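Long-range contacts in glycinin A3B4 subunit (PDB 2D5F), which serves as a seed storage globulin of the 11S family in soybean, a two-cupin subunit that assembles into hexamers: residues 32-37 with 173-178; 47-52 with 140-145; 87-92 with 111-116; 361-366 with 446-451; 452-457 with 487-492. All coordinates share one frame; numbering follows the deposited sequence.

Contact 1 (32-37 with 173-178); sequences TWNSQH and HPETMQ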
# COMPACT_ATOMS: atom_id res chain seq x y z
N THR B 32 18.57 19.40 -28.16
CA THR B 32 18.75 18.21 -27.35
C THR B 32 20.21 17.93 -27.02
O THR B 32 21.11 18.27 -27.78
CB THR B 32 18.17 16.95 -28.04
OG1 THR B 32 18.86 16.71 -29.27
CG2 THR B 32 16.68 17.15 -28.33
N TRP B 33 20.42 17.31 -25.86
CA TRP B 33 21.76 16.91 -25.44
C TRP B 33 21.86 15.47 -25.95
O TRP B 33 20.89 14.71 -25.84
CB TRP B 33 21.87 16.92 -23.91
CG TRP B 33 22.16 18.27 -23.29
CD1 TRP B 33 23.36 18.69 -22.76
CD2 TRP B 33 21.24 19.35 -23.07
NE1 TRP B 33 23.23 19.96 -22.23
CE2 TRP B 33 21.94 20.39 -22.41
CE3 TRP B 33 19.88 19.54 -23.38
CZ2 TRP B 33 21.33 21.60 -22.05
CZ3 TRP B 33 19.27 20.75 -23.02
CH2 TRP B 33 20.00 21.76 -22.36
N ASN B 34 22.99 15.10 -26.54
CA ASN B 34 23.17 13.74 -27.05
C ASN B 34 23.07 12.77 -25.87
O ASN B 34 23.81 12.90 -24.89
CB ASN B 34 24.55 13.61 -27.71
CG ASN B 34 24.71 12.31 -28.46
OD1 ASN B 34 24.39 11.24 -27.95
ND2 ASN B 34 25.22 12.39 -29.69
N SER B 35 22.17 11.80 -25.96
CA SER B 35 22.00 10.85 -24.86
C SER B 35 23.20 9.91 -24.67
O SER B 35 23.25 9.16 -23.70
CB SER B 35 20.73 10.02 -25.06
OG SER B 35 20.82 9.24 -26.24
N GLN B 36 24.17 9.97 -25.58
CA GLN B 36 25.32 9.09 -25.48
C GLN B 36 26.53 9.63 -24.72
O GLN B 36 27.55 8.96 -24.62
CB GLN B 36 25.72 8.62 -26.88
CG GLN B 36 24.72 7.62 -27.45
CD GLN B 36 24.91 7.34 -28.93
OE1 GLN B 36 24.27 6.46 -29.49
NE2 GLN B 36 25.80 8.10 -29.56
N HIS B 37 26.41 10.84 -24.17
CA HIS B 37 27.49 11.38 -23.35
C HIS B 37 27.61 10.41 -22.18
O HIS B 37 26.59 10.02 -21.59
CB HIS B 37 27.13 12.77 -22.80
CG HIS B 37 27.35 13.88 -23.78
ND1 HIS B 37 26.31 14.57 -24.36
CD2 HIS B 37 28.49 14.40 -24.29
CE1 HIS B 37 26.80 15.47 -25.20
NE2 HIS B 37 28.12 15.39 -25.17
N HIS B 173 16.37 13.44 -31.64
CA HIS B 173 17.52 12.77 -31.05
C HIS B 173 18.16 11.95 -32.16
O HIS B 173 17.98 10.73 -32.24
CB HIS B 173 17.07 11.88 -29.88
CG HIS B 173 16.24 12.60 -28.87
ND1 HIS B 173 14.87 12.73 -28.99
CD2 HIS B 173 16.59 13.30 -27.76
CE1 HIS B 173 14.41 13.48 -28.00
NE2 HIS B 173 15.43 13.83 -27.24
N PRO B 174 18.92 12.62 -33.04
CA PRO B 174 19.61 12.00 -34.17
C PRO B 174 20.57 10.89 -33.81
O PRO B 174 20.76 9.94 -34.58
CB PRO B 174 20.31 13.19 -34.83
CG PRO B 174 20.59 14.09 -33.68
CD PRO B 174 19.30 14.04 -32.91
N GLU B 175 21.19 10.98 -32.63
CA GLU B 175 22.13 9.96 -32.22
C GLU B 175 21.48 8.57 -32.18
O GLU B 175 22.19 7.56 -32.19
CB GLU B 175 22.72 10.29 -30.84
CG GLU B 175 21.81 10.03 -29.65
CD GLU B 175 20.91 11.20 -29.30
OE1 GLU B 175 20.33 11.18 -28.20
OE2 GLU B 175 20.77 12.13 -30.13
N THR B 176 20.15 8.52 -32.16
CA THR B 176 19.45 7.23 -32.11
C THR B 176 19.24 6.60 -33.48
O THR B 176 18.91 5.41 -33.57
CB THR B 176 18.05 7.36 -31.45
OG1 THR B 176 17.21 8.21 -32.25
CG2 THR B 176 18.16 7.92 -30.04
N MET B 177 19.43 7.37 -34.55
CA MET B 177 19.23 6.83 -35.89
C MET B 177 20.35 5.90 -36.32
O MET B 177 20.31 5.34 -37.42
CB MET B 177 19.06 7.96 -36.90
CG MET B 177 17.76 8.74 -36.71
SD MET B 177 16.38 7.68 -36.21
CE MET B 177 16.33 6.49 -37.57
N GLN B 178 21.34 5.72 -35.46
CA GLN B 178 22.45 4.84 -35.76
C GLN B 178 22.22 3.47 -35.13
O GLN B 178 21.32 2.73 -35.53
CB GLN B 178 23.77 5.43 -35.26
CG GLN B 178 24.95 4.49 -35.43
CD GLN B 178 24.90 3.73 -36.74
OE1 GLN B 178 24.78 4.33 -37.81
NE2 GLN B 178 25.00 2.41 -36.67
O HOH W 1 21.12 15.05 -29.68
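Ser35 grips one carboxylate oxygen of Glu175 with two donors. Its hydroxyl OG gives the shorter bond, 2.8 Å to OE1 on the anti lone pair, while its backbone N reaches the same OE1 at 3.0 Å from well above the carboxylate plane. Glu175 gets there by folding back on itself: CG sits between its own N and carbonyl carbon (chi1 77°) and the chain bends again at chi2. The bend lays CB and CG against the amide of Asn34, whose OD1 lies 3.3 Å from Glu175 CG. That oxygen also accepts from Gln36 N and closes an Asx turn, which holds the amide in place as it slides past the glutamate. Packing is looser at Gln36, which is exposed to solvent and only grazes the glutamate, its NE2 4.0 Å from Glu175 CB. The Thr32 end is buried: a water joins Glu175 OE2 to Thr32 OG1, also bonded to Glu172 O, and Thr32 CG2 rests obliquely on the His173 ring. The contact ties the turn between strand 28-32 and helix 38-43 to a short 3-10 segment, with strands 21-24 and 46-52 beside it and Gln10 of the second subunit bonded to Thr176 O.

Contact 2 (47-52 with 140-145); sequences VSKRTL and PVVAIS. With CO3 (carbonate ion), chain E.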
# COMPACT_ATOMS: atom_id res chain seq x y z
N VAL B 47 18.35 15.21 -21.88
CA VAL B 47 17.63 16.46 -21.70
C VAL B 47 17.31 17.14 -23.02
O VAL B 47 18.06 17.03 -23.99
CB VAL B 47 18.45 17.44 -20.81
CG1 VAL B 47 17.67 18.72 -20.58
CG2 VAL B 47 18.79 16.76 -19.48
N SER B 48 16.19 17.85 -23.04
CA SER B 48 15.74 18.56 -24.22
C SER B 48 15.25 19.96 -23.85
O SER B 48 14.44 20.12 -22.94
CB SER B 48 14.60 17.77 -24.87
OG SER B 48 13.97 18.51 -25.90
N LYS B 49 15.76 20.97 -24.54
CA LYS B 49 15.37 22.36 -24.29
C LYS B 49 14.42 22.78 -25.41
O LYS B 49 14.78 22.73 -26.58
CB LYS B 49 16.60 23.26 -24.29
CG LYS B 49 16.31 24.72 -24.00
CD LYS B 49 17.61 25.51 -23.97
CE LYS B 49 17.35 26.99 -23.75
NZ LYS B 49 18.61 27.78 -23.83
N ARG B 50 13.21 23.20 -25.04
CA ARG B 50 12.23 23.59 -26.05
C ARG B 50 11.87 25.06 -25.98
O ARG B 50 11.69 25.62 -24.89
CB ARG B 50 10.97 22.74 -25.91
CG ARG B 50 11.17 21.30 -26.34
CD ARG B 50 10.13 20.36 -25.72
NE ARG B 50 10.68 19.02 -25.58
CZ ARG B 50 10.24 18.10 -24.73
NH1 ARG B 50 10.81 16.91 -24.69
NH2 ARG B 50 9.22 18.37 -23.93
N THR B 51 11.76 25.68 -27.14
CA THR B 51 11.40 27.08 -27.21
C THR B 51 10.18 27.26 -28.10
O THR B 51 10.17 26.83 -29.25
CB THR B 51 12.55 27.94 -27.77
OG1 THR B 51 13.68 27.85 -26.90
CG2 THR B 51 12.12 29.40 -27.88
N LEU B 52 9.14 27.86 -27.54
CA LEU B 52 7.92 28.12 -28.28
C LEU B 52 7.90 29.62 -28.49
O LEU B 52 7.83 30.39 -27.54
CB LEU B 52 6.68 27.71 -27.48
CG LEU B 52 6.33 26.23 -27.31
CD1 LEU B 52 7.52 25.45 -26.78
CD2 LEU B 52 5.14 26.12 -26.36
N PRO B 140 8.97 34.45 -25.84
CA PRO B 140 8.98 33.01 -26.11
C PRO B 140 9.00 32.17 -24.85
O PRO B 140 9.50 32.59 -23.81
CB PRO B 140 10.24 32.83 -26.96
CG PRO B 140 11.15 33.89 -26.41
CD PRO B 140 10.23 35.08 -26.28
N VAL B 141 8.41 30.98 -24.93
CA VAL B 141 8.41 30.08 -23.79
C VAL B 141 9.64 29.21 -23.92
O VAL B 141 9.89 28.63 -24.98
CB VAL B 141 7.16 29.17 -23.77
CG1 VAL B 141 7.38 28.01 -22.80
CG2 VAL B 141 5.94 29.99 -23.36
N VAL B 142 10.43 29.14 -22.85
CA VAL B 142 11.62 28.31 -22.84
C VAL B 142 11.46 27.28 -21.71
O VAL B 142 11.26 27.65 -20.55
CB VAL B 142 12.89 29.14 -22.61
CG1 VAL B 142 14.11 28.24 -22.57
CG2 VAL B 142 13.04 30.19 -23.73
N ALA B 143 11.55 26.00 -22.07
CA ALA B 143 11.40 24.94 -21.08
C ALA B 143 12.51 23.90 -21.21
O ALA B 143 12.98 23.62 -22.32
CB ALA B 143 10.04 24.28 -21.23
N ILE B 144 12.93 23.35 -20.08
CA ILE B 144 13.97 22.33 -20.07
C ILE B 144 13.36 21.02 -19.57
O ILE B 144 12.89 20.94 -18.44
CB ILE B 144 15.16 22.72 -19.15
CG1 ILE B 144 16.06 23.75 -19.87
CG2 ILE B 144 16.00 21.50 -18.83
CD1 ILE B 144 15.41 25.08 -20.11
N SER B 145 13.39 20.01 -20.42
CA SER B 145 12.81 18.73 -20.08
C SER B 145 13.79 17.61 -19.76
O SER B 145 14.72 17.34 -20.51
CB SER B 145 11.89 18.26 -21.22
OG SER B 145 11.37 16.98 -20.93
C CO3 E . 7.08 21.46 -24.45
O1 CO3 E . 6.23 21.76 -25.35
O2 CO3 E . 7.47 20.25 -24.34
O3 CO3 E . 7.53 22.38 -23.66
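Six backbone hydrogen bonds join Ser48 with Ser145, Arg50 with Ala143 and Leu52 with Val141, the shortest running from Ser145 N to Ser48 O and from Val141 N to Leu52 O, both 2.7 Å. From the middle pair Arg50 sends an extended chain to a bound carbonate, where NH2 donates to O2 at 2.6 Å with the ion at the guanidinium edge. Ser145 CB covers one face of that guanidinium, 3.5 Å above its plane, and NH1 bonds Gln67, which also takes the Ser145 hydroxyl. A leucine in place of Arg50 would probably leave carbonate O2 without this charged donor and Gln67 OE1 without the NH1 donor. Farther out, Leu52 CB meets Val141 CB on the carbonate side of the sheet. On the other face Lys49 CE crosses Val142 CG1 at 3.7 Å, and Val47 CG1 packs equally close to Ile144 CG2. The two strands run antiparallel at 166°, flanked by strands 28-32 and 67-73. Such pairing is the framework of a cupin beta barrel, and the ion, probably acquired from the crystallisation liquor, occupies a pocket inside it completed by His58, Tyr131 and Thr133.

Contact 3 (87-92 with 111-116); sequences ETFEKP and HQKIRH
The ring of Phe89 lies with one face against the backbone of residues 113 and 114: Lys113 CA stands 3.9 Å from the ring centroid, 14° off the normal, a CH-pi contact, and Ile114 N sits over the same face toward the rim. The His111 ring meets it obliquely, the planes 41° apart, with CE1 reaching Phe89 CB at 3.8 Å. Both rings belong to an antiparallel hydrogen-bonded pair in a sheet of the first cupin domain, where strand 89-92 pairs with strand 107-118. In that pair His111 N donates to Phe89 O at 3.0 Å, and Phe89 N returns a bond of 3.2 Å to His111 O. Beyond the pair the chain at 113-114 passes across one face of the phenyl ring, and the aliphatic part of Lys113 follows it, its CG 3.9 Å from Phe89 CZ. An alanine in place of Phe89 would probably open a gap over Lys113 CA and Ile114 N and leave the His111 ring without its aromatic neighbour. The histidine has other restraints: NE2 is bonded to Ile247 N, while ND1, with chi1 at 54° folding the ring back along its own chain, donates to Gln112 O nearly in the ring plane. Two further subunits close on the contact. In the third, Asp342 forms a salt bridge with Lys113 NZ and accepts from Thr88 OG1 through its carbonyl; Ala461 of the second packs on His111. A water bridges the two segments, donating to Thr88 OG1 and accepting from Lys113 N, each at 2.8 Å.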
# COMPACT_ATOMS: atom_id res chain seq x y z
N GLU B 87 -14.69 14.70 -21.61
CA GLU B 87 -14.25 16.03 -22.01
C GLU B 87 -15.05 16.96 -21.11
O GLU B 87 -16.20 17.30 -21.42
CB GLU B 87 -14.59 16.28 -23.48
CG GLU B 87 -14.54 15.03 -24.36
CD GLU B 87 -13.25 14.25 -24.23
OE1 GLU B 87 -13.24 13.06 -24.61
OE2 GLU B 87 -12.24 14.80 -23.76
N THR B 88 -14.45 17.36 -19.99
CA THR B 88 -15.11 18.22 -19.00
C THR B 88 -15.18 19.70 -19.32
O THR B 88 -15.81 20.47 -18.59
CB THR B 88 -14.46 18.05 -17.61
OG1 THR B 88 -13.11 18.50 -17.66
CG2 THR B 88 -14.50 16.59 -17.17
N PHE B 89 -14.50 20.12 -20.39
CA PHE B 89 -14.53 21.51 -20.82
C PHE B 89 -15.40 21.53 -22.07
O PHE B 89 -15.01 21.04 -23.13
CB PHE B 89 -13.11 21.99 -21.17
CG PHE B 89 -12.35 22.56 -20.00
CD1 PHE B 89 -12.42 21.96 -18.74
CD2 PHE B 89 -11.54 23.68 -20.16
CE1 PHE B 89 -11.71 22.48 -17.65
CE2 PHE B 89 -10.82 24.21 -19.08
CZ PHE B 89 -10.91 23.60 -17.82
N GLU B 90 -16.61 22.06 -21.96
CA GLU B 90 -17.49 22.10 -23.12
C GLU B 90 -18.05 23.49 -23.37
O GLU B 90 -18.25 24.27 -22.44
CB GLU B 90 -18.62 21.07 -22.98
CG GLU B 90 -19.50 21.28 -21.77
CD GLU B 90 -20.50 20.15 -21.59
OE1 GLU B 90 -21.27 20.20 -20.60
OE2 GLU B 90 -20.52 19.22 -22.41
N LYS B 91 -18.29 23.78 -24.63
CA LYS B 91 -18.83 25.08 -25.03
C LYS B 91 -20.05 24.88 -25.91
O LYS B 91 -19.94 24.35 -27.02
CB LYS B 91 -17.75 25.86 -25.78
CG LYS B 91 -18.16 27.25 -26.20
CD LYS B 91 -17.01 27.92 -26.93
CE LYS B 91 -17.34 29.35 -27.34
NZ LYS B 91 -16.19 29.97 -28.06
N PRO B 92 -21.23 25.29 -25.43
CA PRO B 92 -22.45 25.14 -26.23
C PRO B 92 -22.40 26.07 -27.45
O PRO B 92 -21.85 27.16 -27.39
CB PRO B 92 -23.56 25.54 -25.25
CG PRO B 92 -22.97 25.15 -23.92
CD PRO B 92 -21.56 25.65 -24.04
N HIS B 111 -13.38 19.36 -25.00
CA HIS B 111 -12.06 18.75 -24.90
C HIS B 111 -11.73 18.58 -23.43
O HIS B 111 -12.56 18.87 -22.57
CB HIS B 111 -11.01 19.63 -25.62
CG HIS B 111 -10.98 21.06 -25.17
ND1 HIS B 111 -10.49 21.45 -23.94
CD2 HIS B 111 -11.35 22.19 -25.80
CE1 HIS B 111 -10.55 22.77 -23.85
NE2 HIS B 111 -11.07 23.24 -24.96
N GLN B 112 -10.53 18.11 -23.12
CA GLN B 112 -10.15 17.92 -21.73
C GLN B 112 -9.58 19.19 -21.12
O GLN B 112 -9.31 20.16 -21.82
CB GLN B 112 -9.18 16.73 -21.58
CG GLN B 112 -9.87 15.39 -21.83
CD GLN B 112 -8.97 14.17 -21.69
OE1 GLN B 112 -9.36 13.06 -22.06
NE2 GLN B 112 -7.76 14.37 -21.17
N LYS B 113 -9.42 19.17 -19.80
CA LYS B 113 -8.91 20.31 -19.06
C LYS B 113 -7.66 20.97 -19.63
O LYS B 113 -6.73 20.29 -20.08
CB LYS B 113 -8.64 19.90 -17.61
CG LYS B 113 -8.16 21.04 -16.72
CD LYS B 113 -7.91 20.57 -15.30
CE LYS B 113 -7.47 21.72 -14.40
NZ LYS B 113 -7.45 21.32 -12.97
N ILE B 114 -7.65 22.30 -19.63
CA ILE B 114 -6.50 23.06 -20.10
C ILE B 114 -5.78 23.55 -18.86
O ILE B 114 -6.38 24.17 -17.99
CB ILE B 114 -6.93 24.29 -20.94
CG1 ILE B 114 -7.68 23.83 -22.20
CG2 ILE B 114 -5.71 25.12 -21.32
CD1 ILE B 114 -6.89 22.85 -23.06
N ARG B 115 -4.49 23.25 -18.78
CA ARG B 115 -3.71 23.66 -17.62
C ARG B 115 -2.75 24.77 -18.02
O ARG B 115 -2.07 24.69 -19.04
CB ARG B 115 -2.93 22.47 -17.05
CG ARG B 115 -3.79 21.27 -16.66
CD ARG B 115 -3.38 20.03 -17.45
NE ARG B 115 -4.21 18.85 -17.19
CZ ARG B 115 -4.13 18.09 -16.11
NH1 ARG B 115 -4.93 17.04 -15.98
NH2 ARG B 115 -3.25 18.37 -15.16
N HIS B 116 -2.71 25.82 -17.20
CA HIS B 116 -1.84 26.95 -17.45
C HIS B 116 -0.55 26.83 -16.67
O HIS B 116 -0.54 26.27 -15.57
CB HIS B 116 -2.55 28.25 -17.06
CG HIS B 116 -3.74 28.56 -17.91
ND1 HIS B 116 -3.66 29.28 -19.08
CD2 HIS B 116 -5.05 28.20 -17.78
CE1 HIS B 116 -4.85 29.36 -19.64
NE2 HIS B 116 -5.71 28.71 -18.87
O HOH W 2 -10.94 17.07 -18.63

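Contact 4 (361-366 with 446-451); sequences ALRQFG and THHNAV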
# COMPACT_ATOMS: atom_id res chain seq x y z
N ALA B 361 1.58 12.23 -8.35
CA ALA B 361 1.79 11.51 -9.59
C ALA B 361 3.26 11.07 -9.73
O ALA B 361 3.56 10.07 -10.39
CB ALA B 361 1.40 12.38 -10.78
N LEU B 362 4.16 11.81 -9.10
CA LEU B 362 5.58 11.50 -9.17
C LEU B 362 5.93 10.14 -8.58
O LEU B 362 6.94 9.54 -8.93
CB LEU B 362 6.39 12.61 -8.48
CG LEU B 362 6.33 13.95 -9.23
CD1 LEU B 362 7.00 15.03 -8.42
CD2 LEU B 362 6.99 13.79 -10.59
N ARG B 363 5.08 9.65 -7.68
CA ARG B 363 5.34 8.35 -7.06
C ARG B 363 5.47 7.25 -8.10
O ARG B 363 6.34 6.39 -8.00
CB ARG B 363 4.22 8.01 -6.08
CG ARG B 363 4.56 6.86 -5.16
CD ARG B 363 3.74 6.93 -3.88
NE ARG B 363 4.45 6.32 -2.77
CZ ARG B 363 4.73 5.02 -2.68
NH1 ARG B 363 4.36 4.19 -3.65
NH2 ARG B 363 5.41 4.56 -1.64
N GLN B 364 4.63 7.28 -9.13
CA GLN B 364 4.72 6.26 -10.17
C GLN B 364 5.77 6.55 -11.24
O GLN B 364 6.15 5.65 -11.98
CB GLN B 364 3.36 6.07 -10.85
CG GLN B 364 2.29 5.46 -9.95
CD GLN B 364 2.76 4.19 -9.25
OE1 GLN B 364 3.57 4.24 -8.32
NE2 GLN B 364 2.25 3.05 -9.70
N PHE B 365 6.25 7.79 -11.30
CA PHE B 365 7.23 8.15 -12.32
C PHE B 365 8.69 8.15 -11.88
O PHE B 365 9.59 8.34 -12.70
CB PHE B 365 6.88 9.51 -12.92
CG PHE B 365 5.44 9.62 -13.33
CD1 PHE B 365 4.78 8.55 -13.93
CD2 PHE B 365 4.73 10.80 -13.12
CE1 PHE B 365 3.44 8.65 -14.30
CE2 PHE B 365 3.39 10.92 -13.49
CZ PHE B 365 2.74 9.83 -14.09
N GLY B 366 8.93 7.95 -10.59
CA GLY B 366 10.29 7.92 -10.08
C GLY B 366 11.12 9.18 -10.29
O GLY B 366 12.33 9.10 -10.58
N THR B 446 16.43 11.20 -10.03
CA THR B 446 15.72 10.00 -10.47
C THR B 446 15.10 9.09 -9.40
O THR B 446 15.31 7.87 -9.39
CB THR B 446 16.61 9.16 -11.42
OG1 THR B 446 17.88 8.91 -10.80
CG2 THR B 446 16.83 9.91 -12.73
N HIS B 447 14.34 9.70 -8.51
CA HIS B 447 13.62 9.00 -7.46
C HIS B 447 12.46 9.91 -7.09
O HIS B 447 12.63 11.13 -7.05
CB HIS B 447 14.53 8.72 -6.27
CG HIS B 447 13.93 7.77 -5.27
ND1 HIS B 447 12.94 8.14 -4.39
CD2 HIS B 447 14.18 6.46 -5.03
CE1 HIS B 447 12.59 7.10 -3.65
NE2 HIS B 447 13.33 6.07 -4.03
N HIS B 448 11.29 9.32 -6.82
CA HIS B 448 10.08 10.08 -6.48
C HIS B 448 10.18 10.84 -5.17
O HIS B 448 9.44 11.79 -4.93
CB HIS B 448 8.86 9.14 -6.44
CG HIS B 448 8.79 8.28 -5.21
ND1 HIS B 448 8.19 8.71 -4.04
CD2 HIS B 448 9.22 7.02 -4.97
CE1 HIS B 448 8.26 7.74 -3.14
NE2 HIS B 448 8.89 6.71 -3.68
N ASN B 449 11.10 10.42 -4.31
CA ASN B 449 11.32 11.06 -3.02
C ASN B 449 12.81 10.97 -2.69
O ASN B 449 13.23 10.34 -1.73
CB ASN B 449 10.49 10.33 -1.94
CG ASN B 449 10.48 11.07 -0.61
OD1 ASN B 449 10.85 12.25 -0.54
ND2 ASN B 449 10.03 10.40 0.44
N ALA B 450 13.62 11.62 -3.53
CA ALA B 450 15.06 11.63 -3.37
C ALA B 450 15.45 12.29 -2.05
O ALA B 450 14.91 13.33 -1.68
CB ALA B 450 15.71 12.36 -4.54
N VAL B 451 16.38 11.68 -1.32
CA VAL B 451 16.80 12.23 -0.05
C VAL B 451 18.29 12.50 -0.08
O VAL B 451 19.06 11.71 -0.60
CB VAL B 451 16.47 11.28 1.13
CG1 VAL B 451 14.99 10.99 1.17
CG2 VAL B 451 17.24 9.99 1.00
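His448 rests CB and one ring face on the short, weakly bonded helix 362-365 of the second cupin domain, where the loop leaving strand 438-445 passes the helix that precedes strand 368-374. Its CB starts the contact, 3.2 Å from Leu362 O and 3.7 Å from Arg363 CA. CG stays near that same Arg363 CA, at 3.9 Å. With chi1 at 76°, CG lies between the histidine's own N and carbonyl carbon, and the ring runs alongside the arginine, both side chains pointing the same way. Arg363 CG comes over the centre of one imidazole face, 4.2 Å above its plane. Around the ring, ND1 is bonded to Ser356 OG, which fixes its rotation, and CE1 approaches Arg363 NE to 4.1 Å. The guanidinium is inclined by 49° to the imidazole, so the two flat groups do not stack; the arginine covers the ring with its aliphatic part.

Where the helix ends, Gly366 takes a positive phi and carries the chain past Thr446 and His447. Its carbonyl O comes to 2.9 Å from His447 N, but the angle is too poor for a hydrogen bond. Within the loop, His447 ND1 accepts from Asn449 N, close to the imidazole plane, at 2.9 Å and a nearly straight 160°.

Contact 5 (452-457 with 487-492); sequences SSYIKD and SGPLVN
Tyr454 lays its ring across Pro489, whose CB stands 3.9 Å from the ring centroid and 15° off the normal, a CH-pi contact displaced toward the CG side. The opposite face is taken by Asp457 CB, one turn into the helix that begins just after the tyrosine, and the ring is thereby held between helix and proline. A chi1 of 59° swings the ring in under that first turn. On the proline's own face, Pro489 CD lies toward the hydroxyl end, 3.9 Å from Tyr454 CZ, and the Ser487 carbonyl oxygen arrives at the edge, in the ring plane. The phenol OH has its main partner in Arg460; a weak bond to Ser487 O at 3.3 Å is not settled.

Lys456 supplies the firmer polar link. Its chain runs straight from the helix and then bends at chi3 (59°), which brings NZ to Gly488 O at 2.9 Å in the plane of the carbonyl. Asn486 O is a second acceptor for the ammonium, so two backbone carbonyls accept from it, which probably eases the burial of its charge, and Val491 CG2 lies 3.8 Å from Lys456 NZ. Phe217 of the fourth subunit packs on this lysine, and Glu90 of the third subunit accepts from Ser487 N and Gly488 N.

The C-terminal chain is thus clasped to the start of helix 455-461. Strands 452-454 and 490-491 both pair antiparallel with strand 379-385, and Phe343 and Ile351, from strands 343-345 and 349-354, pack on Pro489.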
# COMPACT_ATOMS: atom_id res chain seq x y z
N SER B 452 18.68 13.64 0.48
CA SER B 452 20.09 13.99 0.53
C SER B 452 20.54 14.17 1.97
O SER B 452 19.74 14.21 2.90
CB SER B 452 20.32 15.29 -0.24
OG SER B 452 19.75 16.38 0.45
N SER B 453 21.84 14.27 2.14
CA SER B 453 22.41 14.47 3.46
C SER B 453 23.56 15.44 3.30
O SER B 453 24.28 15.39 2.30
CB SER B 453 22.91 13.14 4.02
OG SER B 453 23.56 13.32 5.27
N TYR B 454 23.72 16.36 4.25
CA TYR B 454 24.84 17.29 4.18
C TYR B 454 25.81 16.95 5.32
O TYR B 454 25.39 16.59 6.42
CB TYR B 454 24.37 18.75 4.20
CG TYR B 454 23.57 19.21 5.41
CD1 TYR B 454 24.11 20.13 6.31
CD2 TYR B 454 22.25 18.79 5.60
CE1 TYR B 454 23.36 20.63 7.37
CE2 TYR B 454 21.49 19.29 6.66
CZ TYR B 454 22.04 20.21 7.53
OH TYR B 454 21.29 20.71 8.57
N ILE B 455 27.10 17.01 5.04
CA ILE B 455 28.10 16.63 6.03
C ILE B 455 28.06 17.36 7.37
O ILE B 455 28.35 16.76 8.40
CB ILE B 455 29.51 16.66 5.40
CG1 ILE B 455 29.54 15.62 4.27
CG2 ILE B 455 30.58 16.34 6.45
CD1 ILE B 455 30.84 15.53 3.49
N LYS B 456 27.69 18.64 7.38
CA LYS B 456 27.61 19.35 8.66
C LYS B 456 26.66 18.58 9.59
O LYS B 456 26.96 18.34 10.76
CB LYS B 456 27.07 20.77 8.47
CG LYS B 456 28.00 21.70 7.71
CD LYS B 456 27.36 23.08 7.52
CE LYS B 456 27.02 23.72 8.86
NZ LYS B 456 26.27 25.00 8.70
N ASP B 457 25.50 18.20 9.06
CA ASP B 457 24.50 17.47 9.82
C ASP B 457 25.03 16.10 10.24
O ASP B 457 24.65 15.57 11.29
CB ASP B 457 23.23 17.32 8.99
CG ASP B 457 22.14 16.55 9.72
OD1 ASP B 457 21.64 17.04 10.75
OD2 ASP B 457 21.79 15.45 9.25
N SER B 487 23.33 26.34 11.40
CA SER B 487 23.05 24.91 11.39
C SER B 487 22.75 24.26 10.03
O SER B 487 23.18 23.13 9.78
CB SER B 487 21.90 24.63 12.35
OG SER B 487 21.73 23.24 12.56
N GLY B 488 22.03 24.96 9.17
CA GLY B 488 21.66 24.41 7.88
C GLY B 488 22.74 24.18 6.83
O GLY B 488 23.92 24.44 7.07
N PRO B 489 22.34 23.68 5.65
CA PRO B 489 23.22 23.38 4.51
C PRO B 489 23.63 24.62 3.72
O PRO B 489 24.57 24.58 2.93
CB PRO B 489 22.38 22.42 3.67
CG PRO B 489 21.00 22.94 3.87
CD PRO B 489 20.96 23.23 5.37
N LEU B 490 22.92 25.73 3.94
CA LEU B 490 23.24 26.96 3.24
C LEU B 490 24.12 27.82 4.13
O LEU B 490 23.70 28.24 5.21
CB LEU B 490 21.94 27.69 2.87
CG LEU B 490 21.09 26.87 1.91
CD1 LEU B 490 19.66 27.38 1.87
CD2 LEU B 490 21.73 26.90 0.53
N VAL B 491 25.34 28.08 3.67
CA VAL B 491 26.32 28.84 4.44
C VAL B 491 26.77 30.18 3.86
O VAL B 491 27.12 30.28 2.68
CB VAL B 491 27.58 27.98 4.67
CG1 VAL B 491 28.65 28.80 5.38
CG2 VAL B 491 27.22 26.75 5.48
N ASN B 492 26.76 31.20 4.70
CA ASN B 492 27.22 32.52 4.28
C ASN B 492 28.62 32.65 4.88
O ASN B 492 28.78 32.91 6.07
CB ASN B 492 26.28 33.61 4.80
CG ASN B 492 26.14 33.61 6.32
OD1 ASN B 492 26.54 34.58 6.99
ND2 ASN B 492 25.58 32.53 6.87

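In the fold
Contacts 1, 2 and 3 come first along the chain, contact 2 nested within the loop closed by contact 1 and contact 3 within that closed by contact 2; contacts 4 and 5 follow in series in the C-terminal half. Contacts 1 and 2 have centres about 17 Å apart and touch where Trp33 N meets Val47 O, sharing the sheet that includes strands 28-32, 46-52 and 141-147. Contacts 3 and 5, about 45 Å apart between centres, lie on opposite sides of the chain's centre, and both meet neighbouring subunits. Glu90 of one subunit bonds the 487-488 backbone of another, so these distant ends are brought together in the hexamer.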